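Local structure of beta-glucanase (Bacteroides thetaiotaomicron, 6EUG) at residues 37-45 with 76-87. The protein probably hydrolyses beta-1,3-galactosidic linkages of arabinogalactan through this family 43 glycoside hydrolase portion of a longer, two-family protein. Numbering follows the deposited sequence.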
loop_
_atom_site.group_PDB
_atom_site.type_symbol
_atom_site.label_atom_id
_atom_site.label_comp_id
_atom_site.label_asym_id
_atom_site.label_seq_id
_atom_site.Cartn_x
_atom_site.Cartn_y
_atom_site.Cartn_z
ATOM N N ASP A 37 -18.793 14.506 -2.153
ATOM C CA ASP A 37 -18.482 14.771 -3.530
ATOM C C ASP A 37 -19.362 15.920 -4.074
ATOM O O ASP A 37 -20.141 16.530 -3.345
ATOM C CB ASP A 37 -18.528 13.463 -4.381
ATOM C CG ASP A 37 -19.936 12.852 -4.506
ATOM O OD1 ASP A 37 -20.913 13.585 -4.335
ATOM O OD2 ASP A 37 -20.058 11.622 -4.788
ATOM N N THR A 38 -19.209 16.228 -5.351
ATOM C CA THR A 38 -19.981 17.295 -6.004
ATOM C C THR A 38 -21.483 17.056 -6.083
ATOM O O THR A 38 -22.239 18.010 -6.251
ATOM C CB THR A 38 -19.439 17.596 -7.416
ATOM O OG1 THR A 38 -19.422 16.396 -8.215
ATOM C CG2 THR A 38 -18.028 18.194 -7.319
ATOM N N ASP A 39 -21.922 15.813 -5.978
ATOM C CA ASP A 39 -23.356 15.490 -5.860
ATOM C C ASP A 39 -23.866 15.535 -4.428
ATOM O O ASP A 39 -25.059 15.359 -4.203
ATOM C CB ASP A 39 -23.637 14.086 -6.414
ATOM C CG ASP A 39 -23.314 13.953 -7.886
ATOM O OD1 ASP A 39 -23.756 14.813 -8.670
ATOM O OD2 ASP A 39 -22.650 12.959 -8.267
ATOM N N GLY A 40 -22.987 15.721 -3.443
ATOM C CA GLY A 40 -23.391 15.717 -2.041
ATOM C C GLY A 40 -23.328 14.375 -1.340
ATOM O O GLY A 40 -23.816 14.253 -0.217
ATOM N N ASN A 41 -22.713 13.372 -1.969
ATOM C CA ASN A 41 -22.619 12.011 -1.399
ATOM C C ASN A 41 -21.273 11.815 -0.700
ATOM O O ASN A 41 -20.247 12.319 -1.158
ATOM C CB ASN A 41 -22.799 10.950 -2.497
ATOM C CG ASN A 41 -24.196 10.990 -3.122
ATOM O OD1 ASN A 41 -24.356 10.910 -4.356
ATOM N ND2 ASN A 41 -25.204 11.149 -2.280
ATOM N N VAL A 42 -21.277 11.096 0.419
ATOM C CA VAL A 42 -20.027 10.841 1.166
ATOM C C VAL A 42 -18.971 10.168 0.251
ATOM O O VAL A 42 -19.299 9.242 -0.506
ATOM C CB VAL A 42 -20.313 10.013 2.453
ATOM C CG1 VAL A 42 -19.015 9.573 3.133
ATOM C CG2 VAL A 42 -21.137 10.852 3.437
ATOM N N ILE A 43 -17.724 10.659 0.285
ATOM C CA ILE A 43 -16.641 10.081 -0.521
ATOM C C ILE A 43 -16.277 8.721 0.064
ATOM O O ILE A 43 -16.003 8.619 1.265
ATOM C CB ILE A 43 -15.385 11.008 -0.594
ATOM C CG1 ILE A 43 -15.770 12.334 -1.312
ATOM C CG2 ILE A 43 -14.221 10.293 -1.287
ATOM C CD1 ILE A 43 -14.674 13.396 -1.372
ATOM N N ASN A 44 -16.238 7.703 -0.796
ATOM C CA ASN A 44 -15.996 6.305 -0.422
ATOM C C ASN A 44 -14.796 5.777 -1.222
ATOM O O ASN A 44 -14.962 5.198 -2.284
ATOM C CB ASN A 44 -17.300 5.503 -0.680
ATOM C CG ASN A 44 -17.302 4.109 -0.046
ATOM O OD1 ASN A 44 -16.317 3.668 0.562
ATOM N ND2 ASN A 44 -18.458 3.433 -0.132
ATOM N N ALA A 45 -13.577 6.007 -0.687
ATOM C CA ALA A 45 -12.312 5.694 -1.350
ATOM C C ALA A 45 -11.228 5.478 -0.291
ATOM O O ALA A 45 -10.276 6.267 -0.156
ATOM C CB ALA A 45 -11.891 6.791 -2.306
ATOM N N ASN A 76 -13.367 2.170 -6.259
ATOM C CA ASN A 76 -14.062 3.427 -6.626
ATOM C C ASN A 76 -13.051 4.460 -7.122
ATOM O O ASN A 76 -11.864 4.372 -6.766
ATOM C CB ASN A 76 -14.802 3.951 -5.366
ATOM C CG ASN A 76 -16.160 4.578 -5.642
ATOM O OD1 ASN A 76 -16.671 4.581 -6.766
ATOM N ND2 ASN A 76 -16.789 5.071 -4.572
ATOM N N CYS A 77 -13.509 5.437 -7.913
ATOM C CA CYS A 77 -12.677 6.549 -8.418
ATOM C C CYS A 77 -13.388 7.918 -8.340
ATOM O O CYS A 77 -14.577 8.032 -8.723
ATOM C CB CYS A 77 -12.302 6.285 -9.863
ATOM S SG CYS A 77 -11.346 7.525 -10.752
ATOM N N TYR A 78 -12.630 8.931 -7.913
ATOM C CA TYR A 78 -13.051 10.361 -7.901
ATOM C C TYR A 78 -12.028 11.206 -8.656
ATOM O O TYR A 78 -10.829 10.879 -8.643
ATOM C CB TYR A 78 -13.217 10.874 -6.462
ATOM C CG TYR A 78 -14.311 10.143 -5.665
ATOM C CD1 TYR A 78 -14.082 8.898 -5.085
ATOM C CD2 TYR A 78 -15.594 10.655 -5.569
ATOM C CE1 TYR A 78 -15.068 8.223 -4.367
ATOM C CE2 TYR A 78 -16.608 9.982 -4.872
ATOM C CZ TYR A 78 -16.353 8.751 -4.280
ATOM O OH TYR A 78 -17.327 8.034 -3.556
ATOM N N SER A 79 -12.476 12.332 -9.243
ATOM C CA SER A 79 -11.546 13.229 -9.989
ATOM C C SER A 79 -11.672 14.684 -9.510
ATOM O O SER A 79 -12.702 15.040 -8.943
ATOM C CB SER A 79 -11.769 13.159 -11.499
ATOM O OG SER A 79 -13.042 13.669 -11.862
ATOM N N SER A 80 -10.599 15.472 -9.684
ATOM C CA SER A 80 -10.564 16.886 -9.256
ATOM C C SER A 80 -9.506 17.681 -10.013
ATOM O O SER A 80 -8.448 17.166 -10.290
ATOM C CB SER A 80 -10.197 16.978 -7.779
ATOM O OG SER A 80 -10.360 18.309 -7.280
ATOM N N THR A 81 -9.764 18.959 -10.282
ATOM C CA THR A 81 -8.711 19.836 -10.802
ATOM C C THR A 81 -7.967 20.556 -9.656
ATOM O O THR A 81 -6.875 21.103 -9.888
ATOM C CB THR A 81 -9.293 20.896 -11.741
ATOM O OG1 THR A 81 -10.297 21.630 -11.038
ATOM C CG2 THR A 81 -9.924 20.252 -12.973
ATOM N N ASP A 82 -8.537 20.558 -8.445
ATOM C CA ASP A 82 -8.070 21.462 -7.356
ATOM C C ASP A 82 -7.730 20.823 -5.983
ATOM O O ASP A 82 -7.285 21.535 -5.072
ATOM C CB ASP A 82 -9.051 22.655 -7.181
ATOM C CG ASP A 82 -10.459 22.239 -6.702
ATOM O OD1 ASP A 82 -10.655 21.086 -6.256
ATOM O OD2 ASP A 82 -11.390 23.084 -6.771
ATOM N N LEU A 83 -7.933 19.497 -5.859
ATOM C CA LEU A 83 -7.796 18.728 -4.602
ATOM C C LEU A 83 -8.809 19.043 -3.474
ATOM O O LEU A 83 -8.651 18.523 -2.347
ATOM C CB LEU A 83 -6.339 18.776 -4.068
ATOM C CG LEU A 83 -5.319 18.166 -5.042
ATOM C CD1 LEU A 83 -3.896 18.544 -4.626
ATOM C CD2 LEU A 83 -5.440 16.648 -5.126
ATOM N N TYR A 84 -9.830 19.857 -3.770
ATOM C CA TYR A 84 -10.899 20.200 -2.813
ATOM C C TYR A 84 -12.250 19.646 -3.235
ATOM O O TYR A 84 -12.995 19.144 -2.388
ATOM C CB TYR A 84 -11.052 21.722 -2.658
ATOM C CG TYR A 84 -9.841 22.471 -2.145
ATOM C CD1 TYR A 84 -9.441 22.348 -0.827
ATOM C CD2 TYR A 84 -9.134 23.357 -2.960
ATOM C CE1 TYR A 84 -8.350 23.043 -0.341
ATOM C CE2 TYR A 84 -8.035 24.063 -2.472
ATOM C CZ TYR A 84 -7.656 23.896 -1.162
ATOM O OH TYR A 84 -6.575 24.561 -0.631
ATOM N N ASN A 85 -12.570 19.771 -4.529
ATOM C CA ASN A 85 -13.890 19.409 -5.083
ATOM C C ASN A 85 -13.756 18.121 -5.922
ATOM O O ASN A 85 -13.063 18.094 -6.955
ATOM C CB ASN A 85 -14.437 20.554 -5.941
ATOM C CG ASN A 85 -14.683 21.824 -5.139
ATOM O OD1 ASN A 85 -13.938 22.802 -5.246
ATOM N ND2 ASN A 85 -15.699 21.808 -4.310
ATOM N N TRP A 86 -14.429 17.068 -5.470
ATOM C CA TRP A 86 -14.254 15.713 -6.034
ATOM C C TRP A 86 -15.544 15.240 -6.745
ATOM O O TRP A 86 -16.616 15.160 -6.121
ATOM C CB TRP A 86 -13.873 14.748 -4.909
ATOM C CG TRP A 86 -12.492 15.000 -4.376
ATOM C CD1 TRP A 86 -12.181 15.681 -3.251
ATOM C CD2 TRP A 86 -11.252 14.610 -4.970
ATOM N NE1 TRP A 86 -10.812 15.744 -3.092
ATOM C CE2 TRP A 86 -10.214 15.089 -4.131
ATOM C CE3 TRP A 86 -10.910 13.872 -6.114
ATOM C CZ2 TRP A 86 -8.848 14.911 -4.438
ATOM C CZ3 TRP A 86 -9.561 13.669 -6.416
ATOM C CH2 TRP A 86 -8.545 14.184 -5.579
ATOM N N LYS A 87 -15.425 14.950 -8.041
ATOM C CA LYS A 87 -16.496 14.381 -8.869
ATOM C C LYS A 87 -16.437 12.823 -8.855
ATOM O O LYS A 87 -15.387 12.236 -9.133
ATOM C CB LYS A 87 -16.300 14.842 -10.314
ATOM C CG LYS A 87 -17.362 14.339 -11.292
ATOM C CD LYS A 87 -16.940 14.629 -12.732
ATOM C CE LYS A 87 -18.097 14.396 -13.682
ATOM N NZ LYS A 87 -17.707 14.689 -15.085
HETATM O O HOH W 1 -19.678 9.350 -3.216
#
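Tyr78 reaches from strand 76-80 into the loop 37-45, where its hydroxyl accepts a hydrogen bond from the backbone of Asn44 (Asn44 N to Tyr78 OH 3.0 Å). The strand belongs to a four-stranded antiparallel sheet, one blade of the beta-propeller characteristic of family 43 glycoside hydrolases, and the loop leads into the first strand of that blade. Ile43 CG2 stands 3.9 Å from the centroid of the Tyr78 ring, 15° off the normal, in a CH-pi contact over one face. CG1 lies anti to the carbonyl carbon (chi1 -63°) and the chain runs on extended, which brings Ile43 CD1 to 3.9 Å from Trp86 CD1. At the ring's edge, in its plane, lies Asp37 OD2, 3.8 Å from Tyr78 CE2, with the carboxylate turned 44° from the ring.

A water ties these pieces together, accepting from Tyr78 OH and donating to both Asp37 OD2 and Val42 O. Two further bonds fasten the loop: Asn44 O lies close to the amide plane of Asn76 and accepts from Asn76 ND2 (2.9 Å), while Thr38 N donates to Trp86 O, just before the chain returns through the antiparallel strand 87-94.

Behind this first shell, the type I turn from Asp37 to Gly40 brings backbone amides round to the carboxylate, and Asp37 OD1 accepts a weak bond from Asp39 N. Trp59 of the neighbouring strand 56-62 packs edge-to-face with Trp86, and Tyr350 OH bonds to the backbone of Ile43 and Ala45. Asn44, whose OD1 is taken up by Arg64 N, has its side chain about 13 Å from the bound glucoimidazole, so the contact packs a loop against the blade outside the ligand's first shell. Just beyond the turn, Asn41 N donates to Asp37 OD1 (3.0 Å), meeting it from above the carboxylate plane.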